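Local atomic coordinates of prolyl-4 hydroxylase (Chlamydomonas reinhardtii, PDB entry 2V4A), a protein that probably hydroxylates proline residues of peptide substrates at the 4-position, as a 2-oxoglutarate- and iron(II)-dependent oxygenase. Residues His24-Pro29 / Asn162-Val167; Ala31-Asn36 / Lys186-Met191; Thr144-Leu149 / Ser219-Ile224; Gly155-Leu160 / Ala181-Lys186. One frame throughout, in Å; residues are numbered along the deposited sequence.

Contact 1: residues His24-Pro29 / Asn162-Val167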
# COMPACT_ATOMS: atom_id res chain seq x y z
N HIS A 24 3.14 14.82 0.72
CA HIS A 24 1.79 14.94 0.10
C HIS A 24 1.90 14.82 -1.44
O HIS A 24 2.70 15.54 -2.07
CB HIS A 24 1.13 16.28 0.46
CG HIS A 24 -0.21 16.49 -0.17
ND1 HIS A 24 -0.46 17.48 -1.09
CD2 HIS A 24 -1.38 15.81 -0.02
CE1 HIS A 24 -1.72 17.41 -1.48
NE2 HIS A 24 -2.30 16.40 -0.85
N LEU A 25 1.11 13.93 -2.05
CA LEU A 25 1.25 13.66 -3.49
C LEU A 25 0.14 14.26 -4.31
O LEU A 25 0.38 14.66 -5.45
CB LEU A 25 1.26 12.14 -3.78
CG LEU A 25 2.37 11.29 -3.20
CD1 LEU A 25 2.23 9.87 -3.78
CD2 LEU A 25 3.73 11.88 -3.50
N SER A 26 -1.08 14.27 -3.77
CA SER A 26 -2.24 14.63 -4.58
C SER A 26 -3.44 14.93 -3.70
O SER A 26 -3.51 14.44 -2.56
CB SER A 26 -2.57 13.47 -5.54
OG SER A 26 -3.61 13.87 -6.44
N TRP A 27 -4.35 15.75 -4.22
CA TRP A 27 -5.73 15.89 -3.68
C TRP A 27 -6.78 15.04 -4.44
O TRP A 27 -7.95 14.93 -4.03
CB TRP A 27 -6.16 17.36 -3.70
CG TRP A 27 -5.41 18.22 -2.74
CD1 TRP A 27 -4.47 19.19 -3.04
CD2 TRP A 27 -5.51 18.18 -1.30
NE1 TRP A 27 -4.02 19.78 -1.88
CE2 TRP A 27 -4.60 19.15 -0.80
CE3 TRP A 27 -6.24 17.39 -0.39
CZ2 TRP A 27 -4.46 19.40 0.59
CZ3 TRP A 27 -6.08 17.64 1.01
CH2 TRP A 27 -5.19 18.64 1.47
N SER A 28 -6.37 14.46 -5.57
CA SER A 28 -7.29 13.68 -6.41
C SER A 28 -6.53 12.50 -7.05
O SER A 28 -5.98 12.63 -8.13
CB SER A 28 -7.92 14.61 -7.48
OG SER A 28 -8.84 13.89 -8.31
N PRO A 29 -6.41 11.34 -6.34
CA PRO A 29 -7.02 10.99 -5.05
C PRO A 29 -6.19 11.66 -3.95
O PRO A 29 -4.99 11.96 -4.17
CB PRO A 29 -6.88 9.45 -5.01
CG PRO A 29 -5.59 9.17 -5.78
CD PRO A 29 -5.48 10.30 -6.82
N ASN A 162 -6.19 7.87 -13.41
CA ASN A 162 -7.24 8.89 -13.33
C ASN A 162 -6.94 10.02 -12.32
O ASN A 162 -7.84 10.83 -12.05
CB ASN A 162 -8.59 8.23 -12.98
CG ASN A 162 -9.04 7.25 -14.03
OD1 ASN A 162 -8.65 7.35 -15.18
ND2 ASN A 162 -9.88 6.31 -13.63
N ALA A 163 -5.72 10.03 -11.76
CA ALA A 163 -5.29 11.11 -10.88
C ALA A 163 -5.23 12.44 -11.63
O ALA A 163 -5.13 12.46 -12.84
CB ALA A 163 -3.91 10.81 -10.29
N GLU A 164 -5.31 13.55 -10.91
CA GLU A 164 -5.25 14.83 -11.60
C GLU A 164 -3.84 15.17 -12.14
O GLU A 164 -3.73 16.05 -13.02
CB GLU A 164 -5.89 15.94 -10.76
CG GLU A 164 -5.16 16.29 -9.55
CD GLU A 164 -5.56 17.65 -9.01
OE1 GLU A 164 -6.59 18.18 -9.43
OE2 GLU A 164 -4.83 18.20 -8.16
N GLN A 165 -2.80 14.46 -11.65
CA GLN A 165 -1.37 14.68 -12.01
C GLN A 165 -0.88 13.55 -12.85
O GLN A 165 -1.32 12.42 -12.67
CB GLN A 165 -0.43 14.54 -10.80
CG GLN A 165 -0.49 15.60 -9.81
CD GLN A 165 -1.63 15.45 -8.84
OE1 GLN A 165 -1.91 16.40 -8.12
NE2 GLN A 165 -2.30 14.28 -8.82
N LYS A 166 0.08 13.85 -13.74
CA LYS A 166 0.87 12.82 -14.38
C LYS A 166 2.36 13.10 -14.16
O LYS A 166 2.81 14.24 -14.29
CB LYS A 166 0.57 12.76 -15.87
CG LYS A 166 0.70 14.11 -16.58
CD LYS A 166 0.86 13.98 -18.10
CE LYS A 166 1.50 15.22 -18.67
NZ LYS A 166 1.25 15.37 -20.14
N VAL A 167 3.13 12.05 -13.87
CA VAL A 167 4.59 12.20 -13.80
C VAL A 167 5.21 12.44 -15.17
O VAL A 167 4.66 11.98 -16.18
CB VAL A 167 5.29 11.01 -13.09
CG1 VAL A 167 4.94 11.02 -11.63
CG2 VAL A 167 4.92 9.66 -13.74
O HOH W 1 -8.62 13.15 -11.00
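The carboxamide of Gln-165 is turned onto the hydroxyl of Ser-26, with NE2 donating to OG at 2.7 Å. The bond is short but bent, 147° at the hydrogen, and the oxygen lies 21° out of the amide plane. A fold in the glutamine chain (chi2 81°) swings the amide back to the serine. Ser-26 OG meanwhile accepts from Ser-28 N at 3.0 Å; this ST turn starts at Ser-26, itself the second residue of a classic beta bulge with Leu-25 opposite Ala-31. Next to it the main chain makes the second direct bond, Glu-164 N to Ser-28 O at 3.0 Å, while the CG of Glu-164 lies alongside Ser-28 CB at 3.8 Å. Pro-29, preceded by a cis peptide bond, sets its CD against Ala-163 CB, also at 3.8 Å. A water links Ser-28 OG to Asn-162 O. Losing the amide to an alanine at Gln-165 would probably leave Ser-26 OG without this donor and open a gap beside the turn. Since OG takes protons from both Gln-165 and Ser-28, one buried hydroxyl ties strand 22-27 to the 162-167 loop through polar bonds, with little apolar contact.

Contact 2: residues Ala31-Asn36 / Lys186-Met191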
# COMPACT_ATOMS: atom_id res chain seq x y z
N ALA A 31 -3.66 11.66 -1.43
CA ALA A 31 -2.58 10.62 -1.36
C ALA A 31 -1.28 11.15 -0.71
O ALA A 31 -0.89 12.31 -0.91
CB ALA A 31 -2.29 9.98 -2.78
N PHE A 32 -0.62 10.28 0.07
CA PHE A 32 0.60 10.59 0.78
C PHE A 32 1.57 9.42 0.61
O PHE A 32 1.13 8.28 0.64
CB PHE A 32 0.34 10.73 2.31
CG PHE A 32 -0.58 11.84 2.66
CD1 PHE A 32 -0.10 13.15 2.87
CD2 PHE A 32 -1.97 11.61 2.74
CE1 PHE A 32 -0.99 14.19 3.17
CE2 PHE A 32 -2.87 12.66 3.03
CZ PHE A 32 -2.39 13.95 3.23
N LEU A 33 2.86 9.74 0.45
CA LEU A 33 3.93 8.76 0.55
C LEU A 33 4.54 8.81 1.95
O LEU A 33 4.90 9.92 2.45
CB LEU A 33 5.00 9.07 -0.52
CG LEU A 33 6.20 8.10 -0.61
CD1 LEU A 33 5.77 6.73 -1.10
CD2 LEU A 33 7.28 8.68 -1.53
N LEU A 34 4.64 7.65 2.59
CA LEU A 34 5.24 7.55 3.93
C LEU A 34 6.61 6.88 3.76
O LEU A 34 6.65 5.72 3.40
CB LEU A 34 4.35 6.69 4.84
CG LEU A 34 2.89 7.15 4.93
CD1 LEU A 34 2.02 6.19 5.80
CD2 LEU A 34 2.83 8.58 5.45
N LYS A 35 7.69 7.62 3.99
CA LYS A 35 9.06 7.15 3.73
C LYS A 35 9.55 6.29 4.87
O LYS A 35 9.43 6.69 6.03
CB LYS A 35 10.03 8.31 3.51
CG LYS A 35 9.57 9.30 2.46
CD LYS A 35 9.79 8.76 1.07
CE LYS A 35 11.22 8.30 0.86
NZ LYS A 35 11.47 7.61 -0.46
N ASN A 36 10.06 5.11 4.55
CA ASN A 36 10.58 4.17 5.57
C ASN A 36 9.54 3.85 6.62
O ASN A 36 9.80 3.87 7.85
CB ASN A 36 11.85 4.71 6.19
CG ASN A 36 12.93 4.87 5.16
OD1 ASN A 36 13.47 3.86 4.67
ND2 ASN A 36 13.23 6.11 4.79
N LYS A 186 12.06 -0.04 -1.11
CA LYS A 186 11.86 -0.91 0.04
C LYS A 186 11.57 -0.08 1.29
O LYS A 186 12.34 0.85 1.66
CB LYS A 186 13.10 -1.75 0.19
CG LYS A 186 13.07 -2.76 1.30
CD LYS A 186 14.26 -3.62 1.10
CE LYS A 186 14.20 -4.78 2.04
NZ LYS A 186 15.44 -5.57 1.80
N GLY A 187 10.45 -0.39 1.94
CA GLY A 187 10.12 0.30 3.19
C GLY A 187 9.13 1.44 3.04
O GLY A 187 8.47 1.83 4.01
N ASP A 188 9.01 2.00 1.84
CA ASP A 188 8.04 3.11 1.62
C ASP A 188 6.59 2.60 1.57
O ASP A 188 6.34 1.43 1.22
CB ASP A 188 8.32 3.88 0.32
CG ASP A 188 9.53 4.85 0.41
OD1 ASP A 188 10.28 4.92 1.43
OD2 ASP A 188 9.73 5.54 -0.62
N ALA A 189 5.64 3.45 1.94
CA ALA A 189 4.21 3.11 1.83
C ALA A 189 3.41 4.23 1.18
O ALA A 189 3.54 5.43 1.55
CB ALA A 189 3.60 2.72 3.19
N LEU A 190 2.57 3.84 0.25
CA LEU A 190 1.67 4.78 -0.39
C LEU A 190 0.26 4.67 0.25
O LEU A 190 -0.33 3.61 0.28
CB LEU A 190 1.63 4.56 -1.93
CG LEU A 190 0.43 5.27 -2.60
CD1 LEU A 190 0.68 6.78 -2.65
CD2 LEU A 190 0.09 4.75 -3.98
N MSE A 191 -0.21 5.77 0.82
CA MSE A 191 -1.53 5.81 1.47
C MSE A 191 -2.47 6.71 0.64
O MSE A 191 -2.11 7.82 0.30
CB MSE A 191 -1.33 6.42 2.88
CG MSE A 191 -2.55 6.50 3.73
SE MSE A 191 -2.17 7.57 5.35
CE MSE A 191 -3.99 8.06 5.40
O HOH W 2 12.14 3.34 2.68
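Phe-32 and Leu-34 pair with Met-191 and Ala-189 through four backbone hydrogen bonds, on strands 31-34 and 189-191 that run antiparallel, their axes 4.8 Å apart at closest approach and 161° between their directions. This ladder is the tight part of the contact; its shortest bond, Leu-34 N to Ala-189 O, measures 2.7 Å. The side chains of these four residues share one face and meet at ordinary apolar distance: Leu-34 CB lies 4.4 Å from Ala-189 CB, and its CD1 is equally near the selenium of Met-191, a selenomethionine whose extended chain carries the selenium out from the sheet, on the side of Leu-34. Met-145 of strand 141-148 adds to the same layer. On the other face Leu-33 sends CD1 obliquely over Asp-188, 4.1 Å from CB.

Past the last pair the strands give way to loop, and polar atoms take over. Lys-35 starts out pointing away, but bends at chi2 and again at chi3 (-53°) bring NZ back to Asp-188 OD2 at 2.7 Å, a salt bridge that uses the syn lone pair. The other carboxylate oxygen, OD1, accepts from Asn-36 N at 3.1 Å, on the anti side and 27° out of the carboxylate plane. At this end, where the side chain of Asn-36 is exposed, a water donates to Lys-186 O. Gly-187 has backbone angles at which a side chain would jam against the preceding carbonyl oxygen.

Asp-188 is buried, so the cost of its charge is probably met by two donors of different kinds: the ammonium group at one oxygen and a main-chain N-H at the other, which together fasten the chain where the ladder ends.

Contact 3: residues Thr144-Leu149 / Ser219-Ile224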
# COMPACT_ATOMS: atom_id res chain seq x y z
N THR A 144 -6.59 2.84 1.31
CA THR A 144 -5.65 1.84 0.90
C THR A 144 -4.26 2.22 1.34
O THR A 144 -3.83 3.36 1.15
CB THR A 144 -5.64 1.68 -0.64
OG1 THR A 144 -6.98 1.50 -1.11
CG2 THR A 144 -4.79 0.45 -1.06
N MSE A 145 -3.54 1.23 1.88
CA MSE A 145 -2.12 1.37 2.20
C MSE A 145 -1.36 0.35 1.42
O MSE A 145 -1.59 -0.86 1.57
CB MSE A 145 -1.89 1.11 3.69
CG MSE A 145 -0.43 1.25 4.15
SE MSE A 145 0.16 3.00 4.59
CE MSE A 145 -1.18 3.58 5.89
N LEU A 146 -0.41 0.80 0.61
CA LEU A 146 0.34 -0.12 -0.22
C LEU A 146 1.80 -0.01 0.21
O LEU A 146 2.35 1.08 0.17
CB LEU A 146 0.16 0.34 -1.67
CG LEU A 146 0.19 -0.62 -2.82
CD1 LEU A 146 -0.48 0.11 -3.98
CD2 LEU A 146 1.71 -0.88 -3.06
N MSE A 147 2.40 -1.11 0.64
CA MSE A 147 3.77 -1.11 1.16
C MSE A 147 4.71 -1.83 0.20
O MSE A 147 4.39 -2.96 -0.23
CB MSE A 147 3.77 -1.78 2.53
CG MSE A 147 3.10 -0.97 3.63
SE MSE A 147 2.37 -2.07 5.05
CE MSE A 147 0.70 -2.29 4.00
N TYR A 148 5.83 -1.19 -0.17
CA TYR A 148 6.81 -1.80 -1.06
C TYR A 148 7.79 -2.61 -0.27
O TYR A 148 8.46 -2.08 0.60
CB TYR A 148 7.54 -0.72 -1.88
CG TYR A 148 6.53 0.15 -2.58
CD1 TYR A 148 5.78 -0.35 -3.67
CD2 TYR A 148 6.27 1.45 -2.13
CE1 TYR A 148 4.85 0.44 -4.32
CE2 TYR A 148 5.30 2.24 -2.75
CZ TYR A 148 4.58 1.73 -3.82
OH TYR A 148 3.61 2.52 -4.44
N LEU A 149 7.88 -3.90 -0.58
CA LEU A 149 8.78 -4.79 0.18
C LEU A 149 10.18 -4.92 -0.41
O LEU A 149 11.13 -5.47 0.23
CB LEU A 149 8.11 -6.16 0.34
CG LEU A 149 6.71 -6.11 0.97
CD1 LEU A 149 6.08 -7.50 1.02
CD2 LEU A 149 6.67 -5.45 2.40
N SER A 219 4.94 -6.63 -2.92
CA SER A 219 4.18 -5.54 -2.25
C SER A 219 3.19 -6.16 -1.27
O SER A 219 2.88 -7.36 -1.37
CB SER A 219 3.43 -4.68 -3.28
OG SER A 219 2.35 -5.42 -3.86
N ALA A 220 2.77 -5.38 -0.29
CA ALA A 220 1.75 -5.75 0.68
C ALA A 220 0.70 -4.62 0.72
O ALA A 220 1.03 -3.40 0.79
CB ALA A 220 2.39 -6.00 2.07
N THR A 221 -0.57 -5.02 0.67
CA THR A 221 -1.65 -4.08 0.57
C THR A 221 -2.64 -4.29 1.72
O THR A 221 -3.03 -5.41 1.97
CB THR A 221 -2.40 -4.22 -0.78
OG1 THR A 221 -1.48 -4.09 -1.88
CG2 THR A 221 -3.45 -3.08 -0.90
N LYS A 222 -2.94 -3.22 2.44
CA LYS A 222 -3.89 -3.13 3.55
C LYS A 222 -5.08 -2.27 3.16
O LYS A 222 -4.90 -1.08 2.86
CB LYS A 222 -3.21 -2.46 4.75
CG LYS A 222 -4.15 -2.14 5.95
CD LYS A 222 -4.78 -3.36 6.61
CE LYS A 222 -3.69 -4.22 7.26
NZ LYS A 222 -4.29 -5.11 8.26
N TRP A 223 -6.28 -2.82 3.22
CA TRP A 223 -7.49 -2.02 3.02
C TRP A 223 -8.21 -1.83 4.36
O TRP A 223 -8.23 -2.75 5.21
CB TRP A 223 -8.44 -2.71 2.06
CG TRP A 223 -8.00 -2.58 0.65
CD1 TRP A 223 -8.08 -1.48 -0.12
CD2 TRP A 223 -7.39 -3.59 -0.13
NE1 TRP A 223 -7.59 -1.74 -1.37
CE2 TRP A 223 -7.15 -3.04 -1.40
CE3 TRP A 223 -7.05 -4.95 0.11
CZ2 TRP A 223 -6.58 -3.77 -2.45
CZ3 TRP A 223 -6.46 -5.67 -0.93
CH2 TRP A 223 -6.24 -5.08 -2.19
N ILE A 224 -8.78 -0.65 4.52
CA ILE A 224 -9.41 -0.23 5.76
C ILE A 224 -10.78 0.34 5.43
O ILE A 224 -10.91 1.09 4.45
CB ILE A 224 -8.55 0.88 6.41
CG1 ILE A 224 -7.13 0.37 6.68
CG2 ILE A 224 -9.25 1.45 7.70
CD1 ILE A 224 -6.20 1.52 6.99
O HOH W 3 -7.50 -0.02 -3.54
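Thr-144 and Trp-223 lie side by side as a non-hydrogen-bonded pair of an antiparallel ladder, the threonine CG2 3.6 Å from the indole NE1. A water in the plane of the indole, at its edge, accepts from NE1 at 2.8 Å and lies 2.9 Å from Thr-144 OG1. Thr-144 CG2, anti to the backbone N (chi1 -51° for OG1), also crosses to Thr-221 CG2 at 3.8 Å, and that second methyl lies over the indole, offset toward the rim. A glycine at Thr-144 would probably leave the water without its hydroxyl partner and uncover the methyl of Thr-221. Four backbone bonds set this arrangement, joining Met-145 to Lys-222 and Met-147 to Ala-220; the shortest is Met-147 N to Ala-220 O at 2.7 Å. The opposite face carries the selenomethionine Met-147, its CE 4.0 Å from Lys-222 CB; Leu-149, in the loop just after the strand, sets CD1 4.1 Å from Ala-220 CB. Farther out, Lys-222 NZ bonds to Glu-107 O and forms a salt bridge with Glu-92, while Arg-141 makes a cation-pi contact with Trp-223. Strand 189-193 flanks strand 141-148, strand 106-113 flanks strand 218-225, and helix 86-99 packs on Met-145 and Ile-224.

Contact 4: residues Gly155-Leu160 / Ala181-Lys186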
# COMPACT_ATOMS: atom_id res chain seq x y z
N GLY A 155 11.00 0.64 -13.88
CA GLY A 155 9.61 0.19 -14.03
C GLY A 155 8.97 -0.24 -12.71
O GLY A 155 9.41 0.17 -11.62
N GLY A 156 7.90 -1.03 -12.81
CA GLY A 156 7.21 -1.54 -11.62
C GLY A 156 6.45 -0.53 -10.76
O GLY A 156 5.97 -0.89 -9.67
N GLU A 157 6.33 0.71 -11.24
CA GLU A 157 5.61 1.76 -10.49
C GLU A 157 4.15 1.40 -10.23
O GLU A 157 3.54 0.71 -11.06
CB GLU A 157 5.68 3.12 -11.21
CG GLU A 157 7.12 3.67 -11.47
CD GLU A 157 7.64 3.36 -12.88
OE1 GLU A 157 7.21 2.35 -13.49
OE2 GLU A 157 8.52 4.09 -13.37
N THR A 158 3.61 1.83 -9.09
CA THR A 158 2.18 1.93 -8.92
C THR A 158 1.78 3.14 -9.78
O THR A 158 2.42 4.19 -9.71
CB THR A 158 1.78 2.23 -7.44
OG1 THR A 158 2.40 1.27 -6.56
CG2 THR A 158 0.25 2.17 -7.29
N VAL A 159 0.73 3.00 -10.56
CA VAL A 159 0.25 4.11 -11.40
C VAL A 159 -1.22 4.34 -11.06
O VAL A 159 -1.96 3.36 -10.83
CB VAL A 159 0.44 3.81 -12.95
CG1 VAL A 159 -0.28 2.52 -13.39
CG2 VAL A 159 -0.01 4.98 -13.81
N LEU A 160 -1.62 5.62 -11.01
CA LEU A 160 -3.02 6.02 -10.80
C LEU A 160 -3.45 6.85 -12.02
O LEU A 160 -3.24 8.09 -12.08
CB LEU A 160 -3.21 6.76 -9.44
CG LEU A 160 -2.87 5.92 -8.18
CD1 LEU A 160 -1.51 6.32 -7.62
CD2 LEU A 160 -3.96 6.00 -7.11
N ALA A 181 2.37 8.43 -10.39
CA ALA A 181 3.05 7.16 -10.17
C ALA A 181 3.97 7.27 -8.99
O ALA A 181 4.46 8.38 -8.69
CB ALA A 181 3.84 6.79 -11.45
N VAL A 182 4.31 6.12 -8.41
CA VAL A 182 5.21 6.03 -7.27
C VAL A 182 6.24 4.92 -7.54
O VAL A 182 5.88 3.80 -7.89
CB VAL A 182 4.40 5.69 -5.94
CG1 VAL A 182 5.33 5.44 -4.71
CG2 VAL A 182 3.35 6.78 -5.62
N LYS A 183 7.53 5.23 -7.35
CA LYS A 183 8.58 4.21 -7.49
C LYS A 183 8.62 3.25 -6.27
O LYS A 183 8.57 3.71 -5.13
CB LYS A 183 9.96 4.87 -7.61
CG LYS A 183 10.18 5.79 -8.84
CD LYS A 183 10.60 5.04 -10.10
CE LYS A 183 12.11 4.81 -10.11
NZ LYS A 183 12.59 4.28 -11.42
N PRO A 184 8.71 1.93 -6.49
CA PRO A 184 8.84 1.04 -5.33
C PRO A 184 10.21 1.13 -4.69
O PRO A 184 11.25 0.83 -5.33
CB PRO A 184 8.56 -0.37 -5.90
CG PRO A 184 8.03 -0.15 -7.29
CD PRO A 184 8.66 1.16 -7.75
N ILE A 185 10.22 1.62 -3.46
CA ILE A 185 11.46 1.67 -2.66
C ILE A 185 11.19 0.90 -1.40
O ILE A 185 10.19 1.14 -0.72
CB ILE A 185 11.85 3.15 -2.40
CG1 ILE A 185 12.13 3.83 -3.76
CG2 ILE A 185 13.14 3.25 -1.49
CD1 ILE A 185 12.23 5.35 -3.74
N LYS A 186 12.06 -0.04 -1.11
CA LYS A 186 11.86 -0.91 0.04
C LYS A 186 11.57 -0.08 1.29
O LYS A 186 12.34 0.85 1.66
CB LYS A 186 13.10 -1.75 0.19
CG LYS A 186 13.07 -2.76 1.30
CD LYS A 186 14.26 -3.62 1.10
CE LYS A 186 14.20 -4.78 2.04
NZ LYS A 186 15.44 -5.57 1.80
O HOH W 4 11.21 3.38 -13.80
O HOH W 5 11.20 1.88 -10.75
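Thr-158 and Val-182 form a hydrogen-bonded antiparallel pair in the small three-stranded sheet, which faces the larger sheet in a double-stranded beta-helix arrangement consistent with the 2OG-Fe(II) oxygenase family. Val-182 N gives the shorter bond, 3.0 Å to Thr-158 O; the return bond from Thr-158 N to Val-182 O is longer and more bent, 137° at the hydrogen. Next to it Val-159 faces Ala-181 as a non-hydrogen-bonded pair, their CA atoms only 4.3 Å apart.

Beyond the pair the side chains carry the contact. Glu-157 places CG beside its backbone N, and a turn at chi2 of 97° sends the carboxylate alongside Lys-183. The lysine starts away from the partner segment, but bends at chi2 and chi3, both -85°, bring its end round, with CD 4.0 Å from Glu-157 CG. The two charges stop short of a salt bridge and share a water, which also accepts from Gly-155 N. Each has a firmer partner elsewhere: Glu-157 OE1 bonds to Ser-173 OG, and Lys-183 NZ to Gly-171 O. Thr-158 OG1, for its part, is bonded to Tyr-148 OH on strand 141-148. Gly-155 and Gly-156 both have positive phi, which favours glycine, and Pro-184 packs against their carbonyl oxygens. With the ring puckered C-gamma exo, Pro-184 CG presses on Gly-156 O at 3.2 Å.

In the fold
Contacts 2 and 3 are two strand pairs of one seven-stranded antiparallel sheet, their centres 9 Å apart, and strands 189-193 and 141-148 join them edge to edge. Contact 1 lies at the rim of that sheet, on outermost strand 22-27, with its centre 18 Å from that of contact 3. Contact 4 belongs to the three-stranded sheet; it is nested in the chain inside the loops closed by contacts 2 and 3 and shares Lys-186 with contact 2. Leu-25, Leu-33, Leu-190 and Tyr-148 all touch Val-182, so the sheets meet face to face around that residue. Contact 1 alternates along the chain with each other contact, so the N-terminal strands are tied into the later oxygenase core.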